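Local coordinates for DNA replication initiator (Cdc21/Cdc54) (Methanothermobacter thermautotrophicus, PDB 1LTL), which probably unwinds DNA as an ATP-driven replicative helicase of the MCM family, this chain being its zinc-bearing N-terminal part, at residues A[114-119]-A[182-187]; A[101-106]-A[196-201]; A[128-133]-A[174-179]; A[203-208]-A[238-243]. All blocks are in the same frame, centred on the assembly; numbering follows the deposited sequence.

Contact 1: residues A[114-119]-A[182-187]; sequences VAVDGI and LKLQEP
I119 and Q185 form an antiparallel hydrogen-bonded pair at a corner where the two strands run at 101° to each other. Q185 N gives a straight bond to I119 O, at 3.0 Å and 166°. The donor stands above the carbonyl plane of I119, not in it. The return bond from I119 N to Q185 O is less certain, because the position of that oxygen is doubtful. On the other edge of 114-119, the backbones of V114, V116 and G118 bond to G222, V220 and V218 of strand 217-229. The apolar side is carried by L184. L184 CG lies anti to the backbone N (chi1 179°), which brings L184 CD1 to 3.6 Å from I119 N and L184 CD2 to 4.1 Å from V116 CG1. With an alanine at L184 both methyls are lost, and a gap would probably open beside V116 and beside the G118-I119 peptide. P187, poorly ordered, lies against D117 and G118, with P187 CD 3.4 Å from D117 O. The charged ends are paired with residues beyond the two segments. D117 bridges to R219, K183 NZ bonds to T201 OG1, and E186 OE1 takes the backbone N of R198. The chemistry thus divides: backbone bonds join the strands, L184 and V116 pack in the OB barrel, and the carboxylates and the lysine tie the corner to neighbouring strands and loops.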
loop_
_atom_site.group_PDB
_atom_site.type_symbol
_atom_site.label_atom_id
_atom_site.label_comp_id
_atom_site.label_asym_id
_atom_site.label_seq_id
_atom_site.Cartn_x
_atom_site.Cartn_y
_atom_site.Cartn_z
ATOM N N VAL A 114 -22.379 -27.276 35.638
ATOM C CA VAL A 114 -23.590 -27.327 36.444
ATOM C C VAL A 114 -24.410 -28.571 36.214
ATOM O O VAL A 114 -24.088 -29.406 35.371
ATOM C CB VAL A 114 -24.492 -26.112 36.207
ATOM C CG1 VAL A 114 -23.704 -24.849 36.444
ATOM C CG2 VAL A 114 -25.063 -26.144 34.815
ATOM N N ALA A 115 -25.481 -28.692 36.977
ATOM C CA ALA A 115 -26.356 -29.837 36.871
ATOM C C ALA A 115 -27.706 -29.268 37.207
ATOM O O ALA A 115 -27.908 -28.764 38.301
ATOM C CB ALA A 115 -25.953 -30.893 37.865
ATOM N N VAL A 116 -28.618 -29.373 36.255
ATOM C CA VAL A 116 -29.933 -28.806 36.360
ATOM C C VAL A 116 -30.998 -29.814 36.092
ATOM O O VAL A 116 -30.874 -30.574 35.142
ATOM C CB VAL A 116 -30.093 -27.739 35.299
ATOM C CG1 VAL A 116 -31.497 -27.197 35.315
ATOM C CG2 VAL A 116 -29.041 -26.659 35.483
ATOM N N ASP A 117 -32.067 -29.802 36.892
ATOM C CA ASP A 117 -33.193 -30.737 36.697
ATOM C C ASP A 117 -34.342 -30.032 35.985
ATOM O O ASP A 117 -34.480 -28.819 36.078
ATOM C CB ASP A 117 -33.706 -31.271 38.037
ATOM C CG ASP A 117 -32.640 -32.013 38.811
ATOM O OD1 ASP A 117 -31.916 -32.825 38.191
ATOM O OD2 ASP A 117 -32.527 -31.808 40.043
ATOM N N GLY A 118 -35.170 -30.799 35.289
ATOM C CA GLY A 118 -36.292 -30.221 34.579
ATOM C C GLY A 118 -36.955 -31.259 33.701
ATOM O O GLY A 118 -36.727 -32.449 33.886
ATOM N N ILE A 119 -37.760 -30.826 32.737
ATOM C CA ILE A 119 -38.435 -31.762 31.853
ATOM C C ILE A 119 -38.277 -31.403 30.378
ATOM O O ILE A 119 -38.650 -30.309 29.953
ATOM C CB ILE A 119 -39.918 -31.820 32.210
ATOM C CG1 ILE A 119 -40.055 -32.348 33.634
ATOM C CG2 ILE A 119 -40.685 -32.690 31.224
ATOM C CD1 ILE A 119 -41.478 -32.313 34.182
ATOM N N LEU A 182 -32.430 -28.969 22.370
ATOM C CA LEU A 182 -33.722 -29.225 22.992
ATOM C C LEU A 182 -33.938 -28.239 24.100
ATOM O O LEU A 182 -32.985 -27.657 24.604
ATOM C CB LEU A 182 -33.820 -30.655 23.509
ATOM C CG LEU A 182 -33.266 -31.035 24.872
ATOM C CD1 LEU A 182 -33.334 -32.551 24.975
ATOM C CD2 LEU A 182 -31.844 -30.584 25.036
ATOM N N LYS A 183 -35.207 -28.027 24.433
ATOM C CA LYS A 183 -35.621 -27.115 25.494
ATOM C C LYS A 183 -35.857 -27.891 26.782
ATOM O O LYS A 183 -36.564 -28.894 26.787
ATOM C CB LYS A 183 -36.920 -26.396 25.114
ATOM C CG LYS A 183 -36.729 -25.130 24.317
ATOM C CD LYS A 183 -35.802 -24.176 25.062
ATOM C CE LYS A 183 -35.550 -22.888 24.286
ATOM N NZ LYS A 183 -34.843 -23.170 23.011
ATOM N N LEU A 184 -35.261 -27.421 27.866
ATOM C CA LEU A 184 -35.410 -28.057 29.157
ATOM C C LEU A 184 -36.238 -27.139 30.039
ATOM O O LEU A 184 -35.820 -26.027 30.330
ATOM C CB LEU A 184 -34.044 -28.269 29.796
ATOM C CG LEU A 184 -34.114 -28.918 31.170
ATOM C CD1 LEU A 184 -34.675 -30.327 31.033
ATOM C CD2 LEU A 184 -32.732 -28.932 31.814
ATOM N N GLN A 185 -37.404 -27.605 30.473
ATOM C CA GLN A 185 -38.303 -26.810 31.314
ATOM C C GLN A 185 -38.091 -27.122 32.779
ATOM O O GLN A 185 -37.837 -28.270 33.146
ATOM C CB GLN A 185 -39.740 -27.121 30.937
ATOM C CG GLN A 185 -40.783 -26.452 31.776
ATOM C CD GLN A 185 -42.155 -27.026 31.486
ATOM O OE1 GLN A 185 -42.516 -28.096 31.997
ATOM N NE2 GLN A 185 -42.919 -26.339 30.632
ATOM N N GLU A 186 -38.212 -26.102 33.620
ATOM C CA GLU A 186 -38.017 -26.305 35.046
ATOM C C GLU A 186 -39.097 -27.160 35.654
ATOM O O GLU A 186 -40.207 -27.277 35.130
ATOM C CB GLU A 186 -37.967 -24.983 35.800
ATOM C CG GLU A 186 -39.188 -24.111 35.608
ATOM C CD GLU A 186 -39.157 -22.861 36.472
ATOM O OE1 GLU A 186 -39.917 -21.913 36.151
ATOM O OE2 GLU A 186 -38.386 -22.834 37.466
ATOM N N PRO A 187 -38.776 -27.780 36.784
ATOM C CA PRO A 187 -39.749 -28.631 37.453
ATOM C C PRO A 187 -40.928 -27.763 37.884
ATOM O O PRO A 187 -40.744 -26.673 38.439
ATOM C CB PRO A 187 -38.957 -29.192 38.635
ATOM C CG PRO A 187 -37.523 -29.170 38.128
ATOM C CD PRO A 187 -37.472 -27.827 37.466
#

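Contact 2: residues A[101-106]-A[196-201]; sequences PLRELR and QPRQIT
L105 and I200 meet methyl to methyl in the tightly packed part of this contact. L105 CD1 lies 3.8 Å from I200 CD1, and the two side chains cross at about a right angle. L102 stands beside them. L102 CD1 is 4.2 Å from I200 CG2, and L102 CD2 rests 3.6 Å from the R198 carbonyl O. L102 CG is anti to the backbone N (chi1 -162°), and both of its methyls are thereby brought toward R198 and I200. V116 and L184 close round the same apolar cluster. The outer side is looser and polar. There the guanidinium of R103 lies flat on that of R198, with centres 3.9 Å apart and planes at 21°. R103 gets there by a chain bent at chi2 and chi3, while R198 is extended from CG to NE. R198 NE sits over the centre of the R103 group, and Q196 O lies at its edge, 3.8 Å from R103 NH1. The like charges are probably eased by E186, whose OE1 forms a salt bridge with R103 NH1. R198, P197 and Q196 are poorly ordered, and Q196 is exposed. No hydrogen bond joins the two segments. A short 3-10 turn at L102-R103 and an inverse gamma turn centred on L105 shape the lead-in to strand 113-137. This lead-in packs its leucines on the third strand of an OB-fold barrel.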
loop_
_atom_site.group_PDB
_atom_site.type_symbol
_atom_site.label_atom_id
_atom_site.label_comp_id
_atom_site.label_asym_id
_atom_site.label_seq_id
_atom_site.Cartn_x
_atom_site.Cartn_y
_atom_site.Cartn_z
ATOM N N PRO A 101 -30.628 -24.706 40.546
ATOM C CA PRO A 101 -31.966 -24.644 39.954
ATOM C C PRO A 101 -31.949 -23.820 38.672
ATOM O O PRO A 101 -31.196 -22.867 38.543
ATOM C CB PRO A 101 -32.805 -24.008 41.060
ATOM C CG PRO A 101 -31.796 -23.197 41.842
ATOM C CD PRO A 101 -30.612 -24.127 41.901
ATOM N N LEU A 102 -32.791 -24.194 37.727
ATOM C CA LEU A 102 -32.852 -23.509 36.451
ATOM C C LEU A 102 -32.904 -21.987 36.483
ATOM O O LEU A 102 -32.060 -21.335 35.881
ATOM C CB LEU A 102 -34.035 -24.030 35.651
ATOM C CG LEU A 102 -34.041 -23.756 34.159
ATOM C CD1 LEU A 102 -34.856 -24.852 33.539
ATOM C CD2 LEU A 102 -34.595 -22.388 33.803
ATOM N N ARG A 103 -33.891 -21.419 37.169
ATOM C CA ARG A 103 -34.030 -19.966 37.225
ATOM C C ARG A 103 -32.785 -19.244 37.730
ATOM O O ARG A 103 -32.671 -18.051 37.557
ATOM C CB ARG A 103 -35.209 -19.564 38.125
ATOM C CG ARG A 103 -36.405 -20.512 38.096
ATOM C CD ARG A 103 -37.598 -19.973 37.283
ATOM N NE ARG A 103 -38.285 -18.860 37.950
ATOM C CZ ARG A 103 -39.477 -18.376 37.591
ATOM N NH1 ARG A 103 -40.148 -18.899 36.562
ATOM N NH2 ARG A 103 -39.999 -17.355 38.261
ATOM N N GLU A 104 -31.853 -19.949 38.348
ATOM C CA GLU A 104 -30.664 -19.293 38.886
ATOM C C GLU A 104 -29.405 -19.383 38.037
ATOM O O GLU A 104 -28.309 -19.076 38.517
ATOM C CB GLU A 104 -30.330 -19.872 40.255
ATOM C CG GLU A 104 -31.049 -19.300 41.461
ATOM C CD GLU A 104 -30.688 -20.088 42.721
ATOM O OE1 GLU A 104 -29.469 -20.350 42.928
ATOM O OE2 GLU A 104 -31.608 -20.442 43.504
ATOM N N LEU A 105 -29.549 -19.832 36.796
ATOM C CA LEU A 105 -28.412 -19.978 35.875
ATOM C C LEU A 105 -28.015 -18.626 35.254
ATOM O O LEU A 105 -28.203 -18.387 34.057
ATOM C CB LEU A 105 -28.776 -21.004 34.780
ATOM C CG LEU A 105 -28.876 -22.463 35.246
ATOM C CD1 LEU A 105 -29.584 -23.361 34.230
ATOM C CD2 LEU A 105 -27.489 -22.951 35.509
ATOM N N ARG A 106 -27.470 -17.758 36.103
ATOM C CA ARG A 106 -27.042 -16.427 35.720
ATOM C C ARG A 106 -25.548 -16.409 35.410
ATOM O O ARG A 106 -24.890 -17.448 35.343
ATOM C CB ARG A 106 -27.314 -15.443 36.848
ATOM C CG ARG A 106 -28.663 -15.594 37.510
ATOM C CD ARG A 106 -29.695 -14.755 36.826
ATOM N NE ARG A 106 -30.962 -14.675 37.566
ATOM C CZ ARG A 106 -31.110 -14.099 38.761
ATOM N NH1 ARG A 106 -30.064 -13.544 39.383
ATOM N NH2 ARG A 106 -32.312 -14.052 39.319
ATOM N N GLN A 196 -45.463 -19.045 34.943
ATOM C CA GLN A 196 -45.229 -19.985 33.845
ATOM C C GLN A 196 -43.767 -20.413 33.959
ATOM O O GLN A 196 -42.872 -19.571 34.072
ATOM C CB GLN A 196 -45.465 -19.331 32.483
ATOM C CG GLN A 196 -46.855 -18.748 32.295
ATOM C CD GLN A 196 -47.104 -17.549 33.195
ATOM O OE1 GLN A 196 -46.417 -16.528 33.089
ATOM N NE2 GLN A 196 -48.089 -17.665 34.087
ATOM N N PRO A 197 -43.503 -21.731 33.923
ATOM C CA PRO A 197 -42.136 -22.240 34.034
ATOM C C PRO A 197 -41.204 -21.620 33.015
ATOM O O PRO A 197 -41.621 -21.218 31.926
ATOM C CB PRO A 197 -42.313 -23.737 33.828
ATOM C CG PRO A 197 -43.443 -23.792 32.861
ATOM C CD PRO A 197 -44.411 -22.792 33.448
ATOM N N ARG A 198 -39.938 -21.534 33.389
ATOM C CA ARG A 198 -38.919 -20.979 32.519
ATOM C C ARG A 198 -38.136 -22.133 31.907
ATOM O O ARG A 198 -37.878 -23.136 32.561
ATOM C CB ARG A 198 -37.985 -20.065 33.321
ATOM C CG ARG A 198 -38.542 -18.664 33.601
ATOM C CD ARG A 198 -37.571 -17.843 34.461
ATOM N NE ARG A 198 -38.037 -16.480 34.709
ATOM C CZ ARG A 198 -37.515 -15.665 35.626
ATOM N NH1 ARG A 198 -36.505 -16.075 36.391
ATOM N NH2 ARG A 198 -38.002 -14.436 35.781
ATOM N N GLN A 199 -37.761 -21.998 30.648
ATOM C CA GLN A 199 -37.019 -23.053 30.005
ATOM C C GLN A 199 -35.633 -22.595 29.584
ATOM O O GLN A 199 -35.351 -21.404 29.506
ATOM C CB GLN A 199 -37.789 -23.544 28.793
ATOM C CG GLN A 199 -38.577 -22.450 28.107
ATOM C CD GLN A 199 -38.928 -22.803 26.666
ATOM O OE1 GLN A 199 -39.382 -23.921 26.375
ATOM N NE2 GLN A 199 -38.720 -21.848 25.754
ATOM N N ILE A 200 -34.752 -23.545 29.330
ATOM C CA ILE A 200 -33.422 -23.186 28.892
ATOM C C ILE A 200 -32.989 -24.139 27.800
ATOM O O ILE A 200 -33.410 -25.286 27.781
ATOM C CB ILE A 200 -32.413 -23.243 30.021
ATOM C CG1 ILE A 200 -31.159 -22.494 29.585
ATOM C CG2 ILE A 200 -32.079 -24.681 30.357
ATOM C CD1 ILE A 200 -30.163 -22.353 30.652
ATOM N N THR A 201 -32.141 -23.685 26.886
ATOM C CA THR A 201 -31.719 -24.565 25.811
ATOM C C THR A 201 -30.579 -25.487 26.170
ATOM O O THR A 201 -29.625 -25.098 26.839
ATOM C CB THR A 201 -31.332 -23.765 24.567
ATOM O OG1 THR A 201 -32.515 -23.242 23.955
ATOM C CG2 THR A 201 -30.628 -24.634 23.576
#

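Contact 3: residues A[128-133]-A[174-179]; sequences PRIVKA and SEFLDT
Strands 128-130 and 175-179 pair antiparallel, with short axes at 139° and P128 opposite D178, and past a corner at V131 and K132 the pairing carries on to K132 opposite E175. V131 N gives a bond to E175 O, 2.9 Å long and in the carbonyl plane. K132 N reaches the same oxygen only weakly, at 3.4 Å, and E175 N returns a bond to K132 O at 3.0 Å. The bond from R129 N to L177 O is bent. V131 and K132 both face E175, which makes a classic beta bulge. It lies in the arm where the first two strands of the OB fold run out toward the zinc-binding cysteines. At the bulge, K132 and E175 lie side by side. K132 CG leaves anti to the backbone N (chi1 -172°) and the chain bends at chi3, turning NZ to the carboxylate. The salt bridge is fairly long, with K132 NZ 3.6 Å from E175 OE2. A methionine in place of K132 carries no charge and is likely to leave the E175 carboxylate without its mate. V131 CG1 packs against L177 CD2, which also lies over one face of the R129 guanidinium. R129 NE forms a salt bridge with E205. I130 CG1 sits over the face of the F176 ring, 4.1 Å from its centroid, in a CH-pi contact. F176 also meets F235 of a neighbouring subunit edge-to-face, and D178 bonds to S107 of that subunit.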
loop_
_atom_site.group_PDB
_atom_site.type_symbol
_atom_site.label_atom_id
_atom_site.label_comp_id
_atom_site.label_asym_id
_atom_site.label_seq_id
_atom_site.Cartn_x
_atom_site.Cartn_y
_atom_site.Cartn_z
ATOM N N PRO A 128 -25.471 -31.759 11.491
ATOM C CA PRO A 128 -24.056 -31.869 11.833
ATOM C C PRO A 128 -23.444 -30.466 12.039
ATOM O O PRO A 128 -24.087 -29.434 11.779
ATOM C CB PRO A 128 -23.471 -32.598 10.627
ATOM C CG PRO A 128 -24.376 -32.174 9.504
ATOM C CD PRO A 128 -25.732 -32.171 10.104
ATOM N N ARG A 129 -22.210 -30.427 12.529
ATOM C CA ARG A 129 -21.520 -29.168 12.719
ATOM C C ARG A 129 -20.043 -29.482 12.608
ATOM O O ARG A 129 -19.622 -30.588 12.900
ATOM C CB ARG A 129 -21.827 -28.560 14.087
ATOM C CG ARG A 129 -20.825 -28.889 15.184
ATOM C CD ARG A 129 -21.012 -27.935 16.335
ATOM N NE ARG A 129 -20.427 -28.411 17.592
ATOM C CZ ARG A 129 -19.125 -28.518 17.837
ATOM N NH1 ARG A 129 -18.232 -28.191 16.909
ATOM N NH2 ARG A 129 -18.716 -28.934 19.028
ATOM N N ILE A 130 -19.247 -28.514 12.186
ATOM C CA ILE A 130 -17.834 -28.771 12.048
ATOM C C ILE A 130 -17.170 -28.763 13.405
ATOM O O ILE A 130 -17.356 -27.825 14.169
ATOM C CB ILE A 130 -17.176 -27.716 11.157
ATOM C CG1 ILE A 130 -17.862 -27.716 9.795
ATOM C CG2 ILE A 130 -15.698 -27.983 11.035
ATOM C CD1 ILE A 130 -17.302 -26.757 8.814
ATOM N N VAL A 131 -16.418 -29.813 13.727
ATOM C CA VAL A 131 -15.710 -29.852 15.007
ATOM C C VAL A 131 -14.271 -29.516 14.758
ATOM O O VAL A 131 -13.635 -28.890 15.581
ATOM C CB VAL A 131 -15.716 -31.237 15.670
ATOM C CG1 VAL A 131 -16.973 -31.421 16.494
ATOM C CG2 VAL A 131 -15.596 -32.310 14.617
ATOM N N LYS A 132 -13.745 -29.957 13.626
ATOM C CA LYS A 132 -12.359 -29.675 13.297
ATOM C C LYS A 132 -12.356 -29.053 11.924
ATOM O O LYS A 132 -12.505 -29.748 10.929
ATOM C CB LYS A 132 -11.540 -30.969 13.302
ATOM C CG LYS A 132 -10.030 -30.767 13.166
ATOM C CD LYS A 132 -9.259 -32.100 13.249
ATOM C CE LYS A 132 -9.485 -32.821 14.606
ATOM N NZ LYS A 132 -8.986 -34.253 14.655
ATOM N N ALA A 133 -12.226 -27.731 11.881
ATOM C CA ALA A 133 -12.212 -26.997 10.622
ATOM C C ALA A 133 -10.803 -26.926 10.079
ATOM O O ALA A 133 -9.848 -26.666 10.805
ATOM C CB ALA A 133 -12.746 -25.607 10.821
ATOM N N SER A 174 -12.745 -30.849 6.310
ATOM C CA SER A 174 -13.110 -30.698 7.695
ATOM C C SER A 174 -13.909 -31.878 8.241
ATOM O O SER A 174 -14.556 -32.600 7.486
ATOM C CB SER A 174 -13.873 -29.391 7.844
ATOM O OG SER A 174 -13.034 -28.319 7.470
ATOM N N GLU A 175 -13.843 -32.078 9.555
ATOM C CA GLU A 175 -14.560 -33.170 10.208
ATOM C C GLU A 175 -15.833 -32.673 10.858
ATOM O O GLU A 175 -15.837 -31.649 11.526
ATOM C CB GLU A 175 -13.662 -33.834 11.256
ATOM C CG GLU A 175 -12.533 -34.705 10.678
ATOM C CD GLU A 175 -11.495 -35.110 11.729
ATOM O OE1 GLU A 175 -11.886 -35.489 12.867
ATOM O OE2 GLU A 175 -10.279 -35.061 11.413
ATOM N N PHE A 176 -16.916 -33.403 10.649
ATOM C CA PHE A 176 -18.195 -33.029 11.212
ATOM C C PHE A 176 -18.537 -33.826 12.452
ATOM O O PHE A 176 -17.793 -34.703 12.871
ATOM C CB PHE A 176 -19.302 -33.186 10.176
ATOM C CG PHE A 176 -19.237 -32.173 9.081
ATOM C CD1 PHE A 176 -18.208 -32.194 8.154
ATOM C CD2 PHE A 176 -20.177 -31.154 9.007
ATOM C CE1 PHE A 176 -18.112 -31.217 7.172
ATOM C CE2 PHE A 176 -20.085 -30.166 8.020
ATOM C CZ PHE A 176 -19.050 -30.203 7.105
ATOM N N LEU A 177 -19.697 -33.540 13.018
ATOM C CA LEU A 177 -20.097 -34.197 14.241
ATOM C C LEU A 177 -21.563 -33.912 14.516
ATOM O O LEU A 177 -22.018 -32.792 14.324
ATOM C CB LEU A 177 -19.196 -33.673 15.339
ATOM C CG LEU A 177 -19.590 -33.814 16.789
ATOM C CD1 LEU A 177 -18.384 -34.335 17.553
ATOM C CD2 LEU A 177 -20.056 -32.466 17.322
ATOM N N ASP A 178 -22.329 -34.905 14.951
ATOM C CA ASP A 178 -23.750 -34.647 15.163
ATOM C C ASP A 178 -24.067 -33.813 16.396
ATOM O O ASP A 178 -23.520 -34.026 17.473
ATOM C CB ASP A 178 -24.523 -35.961 15.186
ATOM C CG ASP A 178 -24.471 -36.684 13.858
ATOM O OD1 ASP A 178 -24.899 -36.092 12.823
ATOM O OD2 ASP A 178 -24.000 -37.853 13.853
ATOM N N THR A 179 -24.973 -32.864 16.217
ATOM C CA THR A 179 -25.367 -31.952 17.281
ATOM C C THR A 179 -26.891 -31.866 17.364
ATOM O O THR A 179 -27.587 -32.084 16.380
ATOM C CB THR A 179 -24.781 -30.539 17.006
ATOM O OG1 THR A 179 -24.538 -29.865 18.247
ATOM C CG2 THR A 179 -25.747 -29.706 16.151
#

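Contact 4: residues A[203-208]-A[238-243]; sequences VLEDDL and FIYGNY
Strands 203-205 and 238-243 run parallel, their short axes 37° apart, and V203 brackets Y240 with two backbone bonds. V203 N gives to I239 O at 2.8 Å, nearly in line with the carbonyl. G241 N gives to V203 O at 3.0 Å. V203 and Y240 point to the same side of the sheet. The two methyls of V203 divide between the flanking rings. V203 CG1 lies at the edge of the Y240 ring, 3.9 Å from Y240 CD1, and V203 CG2 approaches F238 CD1 obliquely at 3.9 Å. In an OB fold this is the parallel pairing of the third and fifth strands, which helps close the barrel. Y240 CG is anti to the backbone N (chi1 -177°), and the ring lies across to the neighbouring strand, from V203 to E205. Y240 OH donates a hydrogen bond to E205 OE1 at 2.5 Å. The carboxylate stands at the ring edge with its plane perpendicular to the ring. R129 and T179 form a second shell at E205 OE2, which probably limits the rotation of the carboxylate. The charge of R129 would probably keep it ionised. After E205 the chain turns into a 3-10 segment, with L208 N bonded to E205 O at 3.2 Å. L208 CD2 then folds back to 3.5 Å from the backbone O of N242. N242 and Y243 both face T221, forming a classic beta bulge.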
loop_
_atom_site.group_PDB
_atom_site.type_symbol
_atom_site.label_atom_id
_atom_site.label_comp_id
_atom_site.label_asym_id
_atom_site.label_seq_id
_atom_site.Cartn_x
_atom_site.Cartn_y
_atom_site.Cartn_z
ATOM N N VAL A 203 -27.809 -28.304 24.552
ATOM C CA VAL A 203 -27.182 -28.748 23.340
ATOM C C VAL A 203 -26.566 -30.095 23.563
ATOM O O VAL A 203 -25.702 -30.265 24.422
ATOM C CB VAL A 203 -26.088 -27.790 22.913
ATOM C CG1 VAL A 203 -25.248 -28.416 21.833
ATOM C CG2 VAL A 203 -26.709 -26.502 22.430
ATOM N N LEU A 204 -27.007 -31.062 22.776
ATOM C CA LEU A 204 -26.484 -32.405 22.900
ATOM C C LEU A 204 -25.665 -32.742 21.672
ATOM O O LEU A 204 -26.113 -32.534 20.546
ATOM C CB LEU A 204 -27.637 -33.388 23.038
ATOM C CG LEU A 204 -28.525 -33.315 24.272
ATOM C CD1 LEU A 204 -29.579 -34.413 24.159
ATOM C CD2 LEU A 204 -27.717 -33.490 25.544
ATOM N N GLU A 205 -24.466 -33.266 21.877
ATOM C CA GLU A 205 -23.646 -33.629 20.737
ATOM C C GLU A 205 -23.063 -35.035 20.819
ATOM O O GLU A 205 -23.101 -35.678 21.860
ATOM C CB GLU A 205 -22.529 -32.619 20.560
ATOM C CG GLU A 205 -23.026 -31.200 20.443
ATOM C CD GLU A 205 -21.919 -30.266 20.055
ATOM O OE1 GLU A 205 -20.769 -30.525 20.508
ATOM O OE2 GLU A 205 -22.199 -29.281 19.318
ATOM N N ASP A 206 -22.505 -35.489 19.702
ATOM C CA ASP A 206 -21.933 -36.822 19.575
ATOM C C ASP A 206 -22.897 -37.934 19.986
ATOM O O ASP A 206 -24.033 -37.948 19.537
ATOM C CB ASP A 206 -20.630 -36.953 20.353
ATOM C CG ASP A 206 -19.598 -37.773 19.597
ATOM O OD1 ASP A 206 -19.968 -38.354 18.546
ATOM O OD2 ASP A 206 -18.428 -37.840 20.039
ATOM N N ASP A 207 -22.455 -38.864 20.833
ATOM C CA ASP A 207 -23.308 -39.982 21.223
ATOM C C ASP A 207 -24.500 -39.643 22.083
ATOM O O ASP A 207 -25.367 -40.493 22.294
ATOM C CB ASP A 207 -22.503 -41.062 21.914
ATOM C CG ASP A 207 -21.696 -40.529 23.039
ATOM O OD1 ASP A 207 -20.883 -39.613 22.790
ATOM O OD2 ASP A 207 -21.866 -41.018 24.178
ATOM N N LEU A 208 -24.551 -38.413 22.582
ATOM C CA LEU A 208 -25.675 -37.986 23.392
ATOM C C LEU A 208 -26.803 -37.566 22.498
ATOM O O LEU A 208 -27.887 -37.229 22.959
ATOM C CB LEU A 208 -25.299 -36.806 24.249
ATOM C CG LEU A 208 -24.857 -37.136 25.663
ATOM C CD1 LEU A 208 -23.714 -38.141 25.673
ATOM C CD2 LEU A 208 -24.452 -35.815 26.300
ATOM N N PHE A 238 -27.232 -21.026 27.645
ATOM C CA PHE A 238 -27.697 -22.356 27.262
ATOM C C PHE A 238 -26.781 -23.380 27.906
ATOM O O PHE A 238 -25.670 -23.049 28.324
ATOM C CB PHE A 238 -27.723 -22.523 25.720
ATOM C CG PHE A 238 -26.357 -22.615 25.087
ATOM C CD1 PHE A 238 -25.687 -23.828 25.014
ATOM C CD2 PHE A 238 -25.698 -21.474 24.650
ATOM C CE1 PHE A 238 -24.399 -23.894 24.529
ATOM C CE2 PHE A 238 -24.404 -21.546 24.165
ATOM C CZ PHE A 238 -23.760 -22.754 24.108
ATOM N N ILE A 239 -27.240 -24.617 28.016
ATOM C CA ILE A 239 -26.370 -25.627 28.600
ATOM C C ILE A 239 -25.807 -26.556 27.551
ATOM O O ILE A 239 -26.533 -27.080 26.698
ATOM C CB ILE A 239 -27.070 -26.531 29.628
ATOM C CG1 ILE A 239 -27.613 -25.708 30.797
ATOM C CG2 ILE A 239 -26.083 -27.560 30.131
ATOM C CD1 ILE A 239 -28.723 -26.408 31.533
ATOM N N TYR A 240 -24.498 -26.750 27.629
ATOM C CA TYR A 240 -23.787 -27.650 26.737
ATOM C C TYR A 240 -23.726 -28.948 27.536
ATOM O O TYR A 240 -22.915 -29.102 28.461
ATOM C CB TYR A 240 -22.379 -27.124 26.452
ATOM C CG TYR A 240 -21.629 -27.980 25.471
ATOM C CD1 TYR A 240 -22.174 -28.255 24.220
ATOM C CD2 TYR A 240 -20.433 -28.605 25.822
ATOM C CE1 TYR A 240 -21.572 -29.143 23.345
ATOM C CE2 TYR A 240 -19.810 -29.503 24.950
ATOM C CZ TYR A 240 -20.397 -29.773 23.709
ATOM O OH TYR A 240 -19.861 -30.702 22.825
ATOM N N GLY A 241 -24.611 -29.867 27.172
ATOM C CA GLY A 241 -24.717 -31.142 27.854
ATOM C C GLY A 241 -23.486 -32.015 27.871
ATOM O O GLY A 241 -22.825 -32.182 26.849
ATOM N N ASN A 242 -23.176 -32.565 29.044
ATOM C CA ASN A 242 -22.045 -33.461 29.203
ATOM C C ASN A 242 -22.549 -34.832 29.560
ATOM O O ASN A 242 -22.136 -35.823 28.985
ATOM C CB ASN A 242 -21.124 -33.034 30.326
ATOM C CG ASN A 242 -20.049 -34.076 30.606
ATOM O OD1 ASN A 242 -18.915 -33.970 30.127
ATOM N ND2 ASN A 242 -20.409 -35.101 31.366
ATOM N N TYR A 243 -23.438 -34.884 30.536
ATOM C CA TYR A 243 -23.967 -36.152 30.990
ATOM C C TYR A 243 -25.445 -36.005 31.282
ATOM O O TYR A 243 -25.890 -34.968 31.766
ATOM C CB TYR A 243 -23.191 -36.607 32.247
ATOM C CG TYR A 243 -23.715 -37.867 32.904
ATOM C CD1 TYR A 243 -23.750 -39.079 32.209
ATOM C CD2 TYR A 243 -24.253 -37.833 34.192
ATOM C CE1 TYR A 243 -24.319 -40.221 32.773
ATOM C CE2 TYR A 243 -24.827 -38.971 34.767
ATOM C CZ TYR A 243 -24.862 -40.162 34.050
ATOM O OH TYR A 243 -25.486 -41.282 34.571
#

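How the contacts relate
The four contacts all belong to the OB barrel and its strand extensions. Contacts 1 and 2 are neighbours, with centres 7 Å apart, and E186 OE1 of one lies 2.8 Å from R198 N of the other. Contact 3 uses the same two strands as contact 1, but its centre is 26 Å away, on the arm leading to the zinc site of C137, C140, C159 and C162. Contact 4 lies between these ends, its centre 13 Å from that of contact 1 and 14 Å from that of contact 3. Between contacts 3 and 4, R129 NE and E205 OE2 are 2.6 Å apart. I239 of contact 4 packs on V116, L105 and I200 of contacts 1 and 2. None of the contacts supplies a zinc ligand.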